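KLLA0E08119p (Kluyveromyces lactis, PDB 3VA7) probably catalyses the ATP- and biotin-dependent carboxylation of urea to urea-1-carboxylate, this chain being the urea carboxylase part of a longer enzyme that probably also hydrolyses that product. Local coordinates at residues A299-E303 / E317-Q323; F738-E742 / Y1013-R1017; L792-Q796 / S807-L811; F857-I861 / F1107-Y1112. One frame throughout, in Å; residues are numbered along the deposited sequence.

Interaction 1. Residues A299-E303 / E317-Q323. With GOL (glycerol), chain F.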
# COMPACT_ATOMS: atom_id res chain seq x y z
N ALA A 299 1.93 -9.99 -42.60
CA ALA A 299 0.57 -9.55 -42.26
C ALA A 299 0.37 -8.07 -42.52
O ALA A 299 1.19 -7.23 -42.14
CB ALA A 299 0.19 -9.89 -40.75
N GLY A 300 -0.74 -7.74 -43.14
CA GLY A 300 -1.05 -6.35 -43.28
C GLY A 300 -2.55 -6.17 -43.23
O GLY A 300 -3.30 -7.14 -43.45
N THR A 301 -2.96 -4.93 -42.97
CA THR A 301 -4.37 -4.58 -42.92
C THR A 301 -4.74 -3.47 -43.86
O THR A 301 -4.09 -2.40 -43.93
CB THR A 301 -4.80 -4.16 -41.48
OG1 THR A 301 -4.47 -5.22 -40.56
CG2 THR A 301 -6.31 -3.81 -41.43
N VAL A 302 -5.84 -3.72 -44.57
CA VAL A 302 -6.35 -2.75 -45.46
C VAL A 302 -7.55 -2.16 -44.78
O VAL A 302 -8.56 -2.84 -44.61
CB VAL A 302 -6.77 -3.39 -46.79
CG1 VAL A 302 -7.11 -2.29 -47.78
CG2 VAL A 302 -5.63 -4.29 -47.35
N GLU A 303 -7.43 -0.90 -44.38
CA GLU A 303 -8.55 -0.19 -43.79
C GLU A 303 -9.42 0.51 -44.85
O GLU A 303 -8.91 1.12 -45.81
CB GLU A 303 -8.08 0.85 -42.75
CG GLU A 303 -6.92 0.42 -41.87
CD GLU A 303 -6.80 1.24 -40.60
OE1 GLU A 303 -6.92 2.49 -40.67
OE2 GLU A 303 -6.59 0.64 -39.51
N GLU A 317 -6.25 3.27 -45.88
CA GLU A 317 -4.78 3.04 -45.73
C GLU A 317 -4.46 1.58 -45.53
O GLU A 317 -5.33 0.79 -45.17
CB GLU A 317 -4.15 3.85 -44.58
CG GLU A 317 -4.73 3.56 -43.21
CD GLU A 317 -4.18 4.42 -42.05
OE1 GLU A 317 -5.00 4.76 -41.14
OE2 GLU A 317 -2.95 4.72 -42.03
N VAL A 318 -3.21 1.21 -45.78
CA VAL A 318 -2.72 -0.10 -45.39
C VAL A 318 -1.80 0.08 -44.19
O VAL A 318 -0.92 0.93 -44.22
CB VAL A 318 -1.97 -0.80 -46.51
CG1 VAL A 318 -1.54 -2.21 -46.07
CG2 VAL A 318 -2.86 -0.93 -47.72
N ASN A 319 -2.05 -0.68 -43.11
CA ASN A 319 -1.05 -0.82 -42.05
C ASN A 319 -0.14 -1.99 -42.40
O ASN A 319 -0.61 -3.13 -42.55
CB ASN A 319 -1.68 -1.03 -40.67
CG ASN A 319 -2.77 -0.03 -40.36
OD1 ASN A 319 -3.84 -0.42 -39.94
ND2 ASN A 319 -2.51 1.27 -40.59
N ALA A 320 1.15 -1.69 -42.53
CA ALA A 320 2.11 -2.63 -43.06
C ALA A 320 2.73 -3.44 -41.91
O ALA A 320 3.95 -3.47 -41.73
CB ALA A 320 3.18 -1.88 -43.87
N ARG A 321 1.87 -4.10 -41.13
CA ARG A 321 2.26 -4.72 -39.88
C ARG A 321 1.12 -5.47 -39.31
O ARG A 321 0.02 -5.32 -39.76
CB ARG A 321 2.65 -3.64 -38.89
CG ARG A 321 1.60 -2.55 -38.68
CD ARG A 321 2.06 -1.62 -37.52
NE ARG A 321 1.21 -0.44 -37.34
CZ ARG A 321 -0.01 -0.49 -36.80
NH1 ARG A 321 -0.54 -1.66 -36.43
NH2 ARG A 321 -0.71 0.64 -36.65
N LEU A 322 1.36 -6.24 -38.27
CA LEU A 322 0.27 -6.79 -37.49
C LEU A 322 -0.41 -5.66 -36.71
O LEU A 322 0.18 -4.61 -36.48
CB LEU A 322 0.80 -7.86 -36.53
CG LEU A 322 -0.21 -8.75 -35.81
CD1 LEU A 322 -0.90 -9.78 -36.72
CD2 LEU A 322 0.48 -9.45 -34.66
N GLN A 323 -1.64 -5.87 -36.28
CA GLN A 323 -2.36 -4.83 -35.54
C GLN A 323 -2.82 -5.27 -34.14
O GLN A 323 -3.07 -6.49 -33.91
CB GLN A 323 -3.61 -4.41 -36.31
CG GLN A 323 -3.38 -3.43 -37.45
CD GLN A 323 -4.70 -3.14 -38.12
OE1 GLN A 323 -5.32 -4.05 -38.62
NE2 GLN A 323 -5.15 -1.91 -38.08
C1 GOL F . 3.92 -7.76 -39.99
O1 GOL F . 3.51 -8.41 -41.20
C2 GOL F . 5.27 -7.00 -39.96
O2 GOL F . 6.01 -7.41 -38.85
C3 GOL F . 5.17 -5.48 -39.76
O3 GOL F . 6.06 -4.70 -40.56
O HOH W 1 -2.12 -6.76 -39.85
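T301 and N319 form a hydrogen-bonded pair in the antiparallel hairpin of strands 299-307 and 312-319, part of the ATP-binding domain of the biotin carboxylase unit. T301 N donates to N319 O at 3.0 Å, and N319 N returns a bond to T301 O at 2.8 Å. Two residues on, E303 N reaches E317 O at 2.8 Å, nearly in line with the carbonyl. Between these pairs V302 and V318 turn to the other face of the sheet, toward helix 277-293. The polar face carries T301, E303, E317 and N319. The side chains of E303 and E317 lie side by side, pointing the same way, with E303 OE1 3.0 Å from E317 OE1, two acceptors of like charge, and the carboxylate planes almost perpendicular. E317 takes part with a first torsion of 60°, CG between the backbone N and the carbonyl carbon. Beyond N319 the chain leaves the strand through an inverse gamma turn centred on A320, and Q323 folds back across T301 at about a right angle. A water joins the two sides, donating to T301 OG1 at 2.9 Å and to R321 O at 2.6 Å. E116 holds the turn by a salt bridge to R321 and by accepting from A320 N. E303, E317 and N319 sharing one face are consistent with the ATP-grasp fold, in whose relatives two glutamates and an asparagine serve the magnesium-nucleotide site.

Interaction 2. Residues F738-E742 / Y1013-R1017. With BTI (5-(hexahydro-2-oxo-1H-thieno[3,4-D]imidazol-6-yl)pentanal), chain B; GOL (glycerol), chain H.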
# COMPACT_ATOMS: atom_id res chain seq x y z
N PHE A 738 5.01 4.80 28.07
CA PHE A 738 6.06 5.69 28.50
C PHE A 738 7.37 5.47 27.69
O PHE A 738 8.24 4.66 28.07
CB PHE A 738 6.29 5.55 30.03
CG PHE A 738 5.43 6.49 30.85
CD1 PHE A 738 4.15 6.12 31.26
CD2 PHE A 738 5.89 7.75 31.21
CE1 PHE A 738 3.35 7.02 31.98
CE2 PHE A 738 5.09 8.64 31.92
CZ PHE A 738 3.83 8.26 32.31
N THR A 739 7.52 6.20 26.57
CA THR A 739 8.70 6.02 25.72
C THR A 739 9.77 6.84 26.37
O THR A 739 9.89 8.02 26.09
CB THR A 739 8.47 6.54 24.29
OG1 THR A 739 8.29 7.97 24.33
CG2 THR A 739 7.24 5.88 23.69
N GLY A 740 10.55 6.22 27.25
CA GLY A 740 11.44 7.01 28.16
C GLY A 740 10.59 7.78 29.20
O GLY A 740 9.71 7.19 29.86
N ASP A 741 10.79 9.09 29.30
CA ASP A 741 10.21 9.90 30.35
C ASP A 741 8.92 10.66 29.90
O ASP A 741 8.35 11.46 30.63
CB ASP A 741 11.28 10.84 30.90
CG ASP A 741 12.40 10.10 31.61
OD1 ASP A 741 12.10 9.36 32.59
OD2 ASP A 741 13.60 10.27 31.24
N GLU A 742 8.45 10.37 28.70
CA GLU A 742 7.28 11.02 28.17
C GLU A 742 6.35 9.94 27.62
O GLU A 742 6.84 8.97 27.03
CB GLU A 742 7.68 11.91 27.04
CG GLU A 742 8.43 13.15 27.46
CD GLU A 742 9.21 13.76 26.31
OE1 GLU A 742 8.58 14.29 25.39
OE2 GLU A 742 10.45 13.64 26.30
N TYR A 1013 15.39 4.78 22.84
CA TYR A 1013 15.44 6.23 22.88
C TYR A 1013 14.53 6.83 23.98
O TYR A 1013 13.53 6.22 24.41
CB TYR A 1013 15.05 6.80 21.52
CG TYR A 1013 16.14 6.84 20.43
CD1 TYR A 1013 17.13 5.82 20.31
CD2 TYR A 1013 16.15 7.87 19.48
CE1 TYR A 1013 18.09 5.86 19.31
CE2 TYR A 1013 17.13 7.91 18.44
CZ TYR A 1013 18.07 6.93 18.36
OH TYR A 1013 18.98 6.99 17.35
N ASN A 1014 14.92 8.02 24.45
CA ASN A 1014 14.14 8.77 25.40
C ASN A 1014 14.07 10.23 24.97
O ASN A 1014 14.99 11.00 25.25
CB ASN A 1014 14.75 8.61 26.79
CG ASN A 1014 14.26 9.65 27.79
OD1 ASN A 1014 15.04 10.12 28.65
ND2 ASN A 1014 13.01 10.07 27.67
N PRO A 1015 12.98 10.64 24.32
CA PRO A 1015 11.80 9.89 23.90
C PRO A 1015 12.08 9.25 22.57
O PRO A 1015 13.11 9.52 21.95
CB PRO A 1015 10.73 11.01 23.69
CG PRO A 1015 11.47 12.13 23.20
CD PRO A 1015 12.88 12.04 23.87
N SER A 1016 11.14 8.45 22.07
CA SER A 1016 11.34 7.78 20.80
C SER A 1016 11.33 8.72 19.59
O SER A 1016 10.80 9.81 19.65
CB SER A 1016 10.31 6.66 20.67
OG SER A 1016 9.00 7.15 20.96
N ARG A 1017 11.90 8.27 18.48
CA ARG A 1017 11.87 8.99 17.19
C ARG A 1017 10.45 8.97 16.71
O ARG A 1017 9.68 8.13 17.16
CB ARG A 1017 12.71 8.28 16.15
CG ARG A 1017 14.19 8.20 16.45
CD ARG A 1017 14.94 7.52 15.27
NE ARG A 1017 14.35 6.23 14.90
CZ ARG A 1017 14.58 5.08 15.54
NH1 ARG A 1017 15.42 4.99 16.60
NH2 ARG A 1017 13.96 4.00 15.13
C11 BTI B . 3.95 8.84 17.89
O11 BTI B . 5.18 9.16 17.90
C10 BTI B . 3.39 7.49 18.45
C9 BTI B . 4.53 6.58 18.91
C8 BTI B . 4.12 5.38 19.75
C7 BTI B . 5.25 4.77 20.61
C2 BTI B . 6.54 4.49 19.87
S1 BTI B . 6.33 3.36 18.53
C6 BTI B . 8.01 2.84 18.53
C5 BTI B . 8.56 3.05 19.93
N3 BTI B . 8.48 1.73 20.49
C3 BTI B . 7.56 1.67 21.41
O3 BTI B . 7.31 0.59 22.12
N2 BTI B . 6.94 2.82 21.58
C4 BTI B . 7.58 3.86 20.78
C1 GOL H . 8.55 13.85 22.24
O1 GOL H . 8.73 15.17 22.71
C2 GOL H . 8.85 13.73 20.73
O2 GOL H . 8.39 14.85 20.02
C3 GOL H . 8.14 12.50 20.17
O3 GOL H . 8.68 11.37 20.81
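T739 and S1016 meet beside the biotin ring system and both touch it. S1016 OG packs against T739 CB at 3.4 Å, while T739 CG2 and S1016 OG each come within 3.6 Å of BTI C4. The S1016 side chain also has urea about 6 Å away. The first torsion of T739, 66°, sets OG1 between the backbone N and the carbonyl carbon; there OG1 is hydrogen-bonded to R703, while CG2 lies against the biotin. Next to this pair the backbone of T739 receives a CA-H...O contact from P1015, CA to O 3.5 Å. P1015 CG lies 3.6 Å from E742 OE2, the two side chains set obliquely to each other. A glycerol, probably from the crystallisation liquor, spans the same seam: its O1 donates to E742 OE1 at 2.8 Å and its O3 to S1016 O at 2.9 Å. Farther from the biotin, N1014 lies against G740 and D741, and W711 binds D741 OD1. Two backbone features accompany this fit. Residues T739 to E742 make a type II' turn in which G740 has a positive phi, and a cis peptide precedes P1015. The seam joins carboxyltransferase subdomains A and B to C and D, with the biotin of K1202 lodged at it. Biotin is hydrogen-bonded by N737 and G755, whereas T739 and S1016 approach it at a ring carbon. The chemistry therefore implies that this pair probably shapes the pocket by van der Waals contact, with polar recognition coming from those neighbours.

Interaction 3. Residues L792-Q796 / S807-L811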
# COMPACT_ATOMS: atom_id res chain seq x y z
N LEU A 792 -20.17 1.47 29.37
CA LEU A 792 -20.05 2.52 28.38
C LEU A 792 -20.08 1.88 26.99
O LEU A 792 -20.85 2.27 26.10
CB LEU A 792 -18.77 3.30 28.60
CG LEU A 792 -18.65 4.14 29.88
CD1 LEU A 792 -17.21 4.50 30.25
CD2 LEU A 792 -19.46 5.41 29.73
N LYS A 793 -19.27 0.85 26.82
CA LYS A 793 -19.12 0.23 25.53
C LYS A 793 -20.45 -0.28 25.03
O LYS A 793 -20.85 0.04 23.92
CB LYS A 793 -18.13 -0.93 25.61
CG LYS A 793 -17.56 -1.33 24.30
CD LYS A 793 -18.31 -2.50 23.72
CE LYS A 793 -17.89 -2.66 22.27
NZ LYS A 793 -18.29 -3.98 21.77
N GLU A 794 -21.11 -1.09 25.86
CA GLU A 794 -22.40 -1.69 25.51
C GLU A 794 -23.45 -0.64 25.19
O GLU A 794 -24.28 -0.84 24.29
CB GLU A 794 -22.88 -2.65 26.60
CG GLU A 794 -22.53 -4.11 26.31
CD GLU A 794 -22.38 -4.97 27.58
OE1 GLU A 794 -21.98 -6.17 27.42
OE2 GLU A 794 -22.63 -4.48 28.73
N SER A 795 -23.40 0.49 25.89
CA SER A 795 -24.30 1.57 25.61
C SER A 795 -24.05 2.14 24.22
O SER A 795 -24.99 2.63 23.59
CB SER A 795 -24.17 2.67 26.65
OG SER A 795 -23.43 3.75 26.11
N GLN A 796 -22.80 2.11 23.71
CA GLN A 796 -22.58 2.64 22.37
C GLN A 796 -23.17 1.65 21.34
O GLN A 796 -23.79 2.04 20.35
CB GLN A 796 -21.10 2.96 22.11
CG GLN A 796 -20.51 4.10 22.98
CD GLN A 796 -19.00 4.37 22.77
OE1 GLN A 796 -18.41 5.25 23.43
NE2 GLN A 796 -18.37 3.61 21.87
N SER A 807 -30.26 6.01 25.16
CA SER A 807 -29.47 4.78 25.37
C SER A 807 -27.94 4.92 25.50
O SER A 807 -27.26 3.96 25.80
CB SER A 807 -29.89 3.64 24.42
OG SER A 807 -29.71 3.98 23.06
N LEU A 808 -27.41 6.13 25.37
CA LEU A 808 -25.98 6.37 25.47
C LEU A 808 -25.58 6.78 26.86
O LEU A 808 -26.06 7.77 27.39
CB LEU A 808 -25.52 7.48 24.48
CG LEU A 808 -24.06 8.01 24.54
CD1 LEU A 808 -23.07 7.00 23.92
CD2 LEU A 808 -23.86 9.41 23.95
N LEU A 809 -24.64 6.03 27.44
CA LEU A 809 -24.07 6.36 28.71
C LEU A 809 -22.74 7.03 28.51
O LEU A 809 -22.03 6.69 27.59
CB LEU A 809 -23.86 5.09 29.48
CG LEU A 809 -24.97 4.78 30.45
CD1 LEU A 809 -25.40 3.34 30.20
CD2 LEU A 809 -24.41 5.00 31.85
N GLU A 810 -22.42 7.98 29.39
CA GLU A 810 -21.18 8.72 29.31
C GLU A 810 -20.63 8.84 30.70
O GLU A 810 -21.36 8.68 31.68
CB GLU A 810 -21.37 10.11 28.71
CG GLU A 810 -21.54 10.13 27.19
CD GLU A 810 -21.34 11.53 26.59
OE1 GLU A 810 -22.22 12.41 26.87
OE2 GLU A 810 -20.33 11.73 25.83
N LEU A 811 -19.32 9.09 30.77
CA LEU A 811 -18.63 9.42 32.00
C LEU A 811 -19.47 10.33 32.91
O LEU A 811 -20.08 11.32 32.45
CB LEU A 811 -17.31 10.11 31.62
CG LEU A 811 -16.05 9.64 32.32
CD1 LEU A 811 -15.96 8.14 32.21
CD2 LEU A 811 -14.79 10.29 31.77
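Helix 786-802 contributes S795, whose CA lies 5.1 Å from that of L808 where the chain, having left the helix, runs back alongside it in an irregular but largely extended loop. One side chain carries the polar part of the contact. S795 OG accepts from L809 N at 2.9 Å with an almost straight N-H...O angle of 171°, and donates in turn to L792 O, one helical turn earlier, at 3.0 Å. L792 O also takes the helical bond from Q796 N, and is therefore gripped twice. Apolar groups pack near this bond. The L809 side chain points at the helix, its CB 3.7 Å from S795 CB. L792, with CG turned beside its backbone N and anti to the carbonyl carbon (chi1 -67°), extends CD2 along the loop backbone to 3.6 Å from L809 O, and its CD1 meets L811 CD1 at 4.3 Å. Nearer the loop's start, L808 CD1 rests 4.0 Å from Q796 CG, the two side chains crossing at a slant. Helix 511-520 continues this packing, since Y512 touches both Q796 and L808. E810 turns away from the helix and binds T656. The loop amide of L809 thus finds its acceptor in a helical serine, and because that hydroxyl both accepts and donates, the two bonds in series probably polarise one another and fix the rotation of the S795 side chain.

Interaction 4. Residues F857-I861 / F1107-Y1112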
# COMPACT_ATOMS: atom_id res chain seq x y z
N PHE A 857 15.26 -12.63 30.44
CA PHE A 857 15.01 -13.41 29.28
C PHE A 857 15.48 -14.80 29.63
O PHE A 857 16.45 -14.96 30.40
CB PHE A 857 15.75 -12.89 28.06
CG PHE A 857 15.84 -13.89 26.98
CD1 PHE A 857 14.78 -14.10 26.13
CD2 PHE A 857 17.00 -14.66 26.84
CE1 PHE A 857 14.86 -15.05 25.12
CE2 PHE A 857 17.09 -15.66 25.83
CZ PHE A 857 16.01 -15.86 24.97
N ASP A 858 14.79 -15.78 29.03
CA ASP A 858 15.03 -17.20 29.17
C ASP A 858 14.31 -17.83 27.98
O ASP A 858 13.09 -17.75 27.89
CB ASP A 858 14.45 -17.68 30.51
CG ASP A 858 14.59 -19.18 30.72
OD1 ASP A 858 14.49 -19.64 31.89
OD2 ASP A 858 14.77 -19.90 29.72
N LEU A 859 15.04 -18.43 27.04
CA LEU A 859 14.42 -19.11 25.90
C LEU A 859 13.27 -20.06 26.25
O LEU A 859 12.31 -20.17 25.48
CB LEU A 859 15.43 -19.91 25.12
CG LEU A 859 15.84 -19.52 23.70
CD1 LEU A 859 16.69 -20.61 23.12
CD2 LEU A 859 14.65 -19.27 22.82
N ASN A 860 13.36 -20.77 27.39
CA ASN A 860 12.33 -21.74 27.73
C ASN A 860 10.92 -21.13 27.83
O ASN A 860 9.93 -21.69 27.30
CB ASN A 860 12.68 -22.49 29.00
CG ASN A 860 13.67 -23.62 28.75
OD1 ASN A 860 13.58 -24.36 27.75
ND2 ASN A 860 14.64 -23.74 29.63
N ILE A 861 10.86 -19.98 28.50
CA ILE A 861 9.67 -19.18 28.56
C ILE A 861 9.04 -18.87 27.16
O ILE A 861 7.81 -18.76 27.02
CB ILE A 861 9.99 -17.94 29.42
CG1 ILE A 861 10.00 -18.35 30.90
CG2 ILE A 861 9.06 -16.83 29.14
CD1 ILE A 861 10.45 -17.23 31.89
N PHE A 1107 14.88 -25.89 15.23
CA PHE A 1107 15.69 -25.52 16.37
C PHE A 1107 15.49 -26.47 17.55
O PHE A 1107 14.36 -26.68 18.05
CB PHE A 1107 15.35 -24.13 16.81
CG PHE A 1107 16.07 -23.70 18.03
CD1 PHE A 1107 17.34 -23.10 17.93
CD2 PHE A 1107 15.48 -23.87 19.31
CE1 PHE A 1107 18.01 -22.67 19.09
CE2 PHE A 1107 16.14 -23.44 20.48
CZ PHE A 1107 17.42 -22.84 20.37
N ASP A 1108 16.59 -27.01 18.05
CA ASP A 1108 16.51 -28.08 19.02
C ASP A 1108 17.02 -27.62 20.35
O ASP A 1108 18.18 -27.34 20.50
CB ASP A 1108 17.34 -29.25 18.49
CG ASP A 1108 17.14 -30.52 19.30
OD1 ASP A 1108 17.22 -30.46 20.55
OD2 ASP A 1108 16.90 -31.57 18.65
N HIS A 1109 16.19 -27.54 21.36
CA HIS A 1109 16.73 -26.92 22.57
C HIS A 1109 17.78 -27.82 23.23
O HIS A 1109 18.63 -27.34 23.98
CB HIS A 1109 15.62 -26.57 23.55
CG HIS A 1109 16.04 -25.59 24.60
ND1 HIS A 1109 16.49 -24.33 24.29
CD2 HIS A 1109 16.06 -25.68 25.95
CE1 HIS A 1109 16.78 -23.67 25.41
NE2 HIS A 1109 16.52 -24.47 26.43
N LYS A 1110 17.68 -29.13 22.97
CA LYS A 1110 18.60 -30.10 23.54
C LYS A 1110 19.96 -29.83 22.92
O LYS A 1110 20.96 -29.82 23.63
CB LYS A 1110 18.16 -31.55 23.25
CG LYS A 1110 19.15 -32.68 23.68
CD LYS A 1110 18.84 -34.01 22.94
CE LYS A 1110 19.61 -35.27 23.48
NZ LYS A 1110 19.39 -35.54 24.94
N GLU A 1111 20.01 -29.59 21.62
CA GLU A 1111 21.29 -29.34 20.98
C GLU A 1111 21.89 -28.03 21.42
O GLU A 1111 23.08 -27.95 21.77
CB GLU A 1111 21.11 -29.33 19.49
CG GLU A 1111 22.37 -29.20 18.74
CD GLU A 1111 22.21 -29.84 17.39
OE1 GLU A 1111 21.17 -30.56 17.23
OE2 GLU A 1111 23.09 -29.65 16.51
N TYR A 1112 21.04 -27.00 21.44
CA TYR A 1112 21.39 -25.68 21.96
C TYR A 1112 21.93 -25.71 23.35
O TYR A 1112 22.93 -25.08 23.59
CB TYR A 1112 20.20 -24.74 21.86
CG TYR A 1112 20.44 -23.34 22.40
CD1 TYR A 1112 21.12 -22.37 21.63
CD2 TYR A 1112 19.95 -22.97 23.65
CE1 TYR A 1112 21.32 -21.07 22.13
CE2 TYR A 1112 20.15 -21.73 24.15
CZ TYR A 1112 20.82 -20.76 23.38
OH TYR A 1112 20.99 -19.49 23.90
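L859 and its neighbour N860 meet H1109 from one side of the contact, and these three residues bury most of its surface. L859 sets its CD1 methyl against the edge of the H1109 ring, near the imidazole plane. N860 crosses H1109 at about a right angle, the amide and imidazole planes 70° apart, with N860 OD1 accepting from W921 NE1. Two further aromatic side chains flank the leucine. The same methyl sits over one face of the Y1112 ring, 4.2 Å from its centroid and 27° off the normal, a CH-pi contact. F1107 and L859 point at each other from opposite directions, F1107 CZ 3.6 Å from L859 CD1. In all three aromatic residues CG stands opposite the backbone N, for Y1112 at chi1 179°, and this shared torsion directs the rings toward the leucine.

These residues sit where two helices begin. Helix 859-875 of the carboxyltransferase unit starts at an N-cap, D858, whose OD2 accepts from N860 N at 2.9 Å. Helix 1109-1117, which follows strand 1101-1108, starts at a second N-cap, D1108, whose OD1 accepts from E1111 N at 3.1 Å. The contact thus brings together two capped helix starts 250 residues apart along the chain, with the CA atoms of N860 and H1109 8.5 Å from each other.

H1109 has a layered setting: the ring of W921 stacks on it, and F1107 CE2 meets its edge in plane. W921 therefore serves both partners, stacking on H1109 and binding N860. M985, on strand 984-989, touches both L859 and F1107, while Y1112 OH is bonded to L1002 O.

In the fold
Interaction 1 belongs to the biotin carboxylase unit and stands apart: its centre is about 70 Å from that of interaction 2 and about 72 Å from those of interactions 3 and 4. The other three lie on the far side of the chain's centre, in the carboxyltransferase half of the molecule, with only interaction 2 at the biotin. Interaction 2 touches the bound biotin directly and has urea close by. Interaction 3 approaches the sodium ion, about 8 Å from the L792 side chain, and interaction 4 is structural packing; each has its nearest atoms about 18 Å from interaction 2. In sequence, interaction 3 falls between the two segments of interaction 2, whereas those of interactions 2 and 4 alternate.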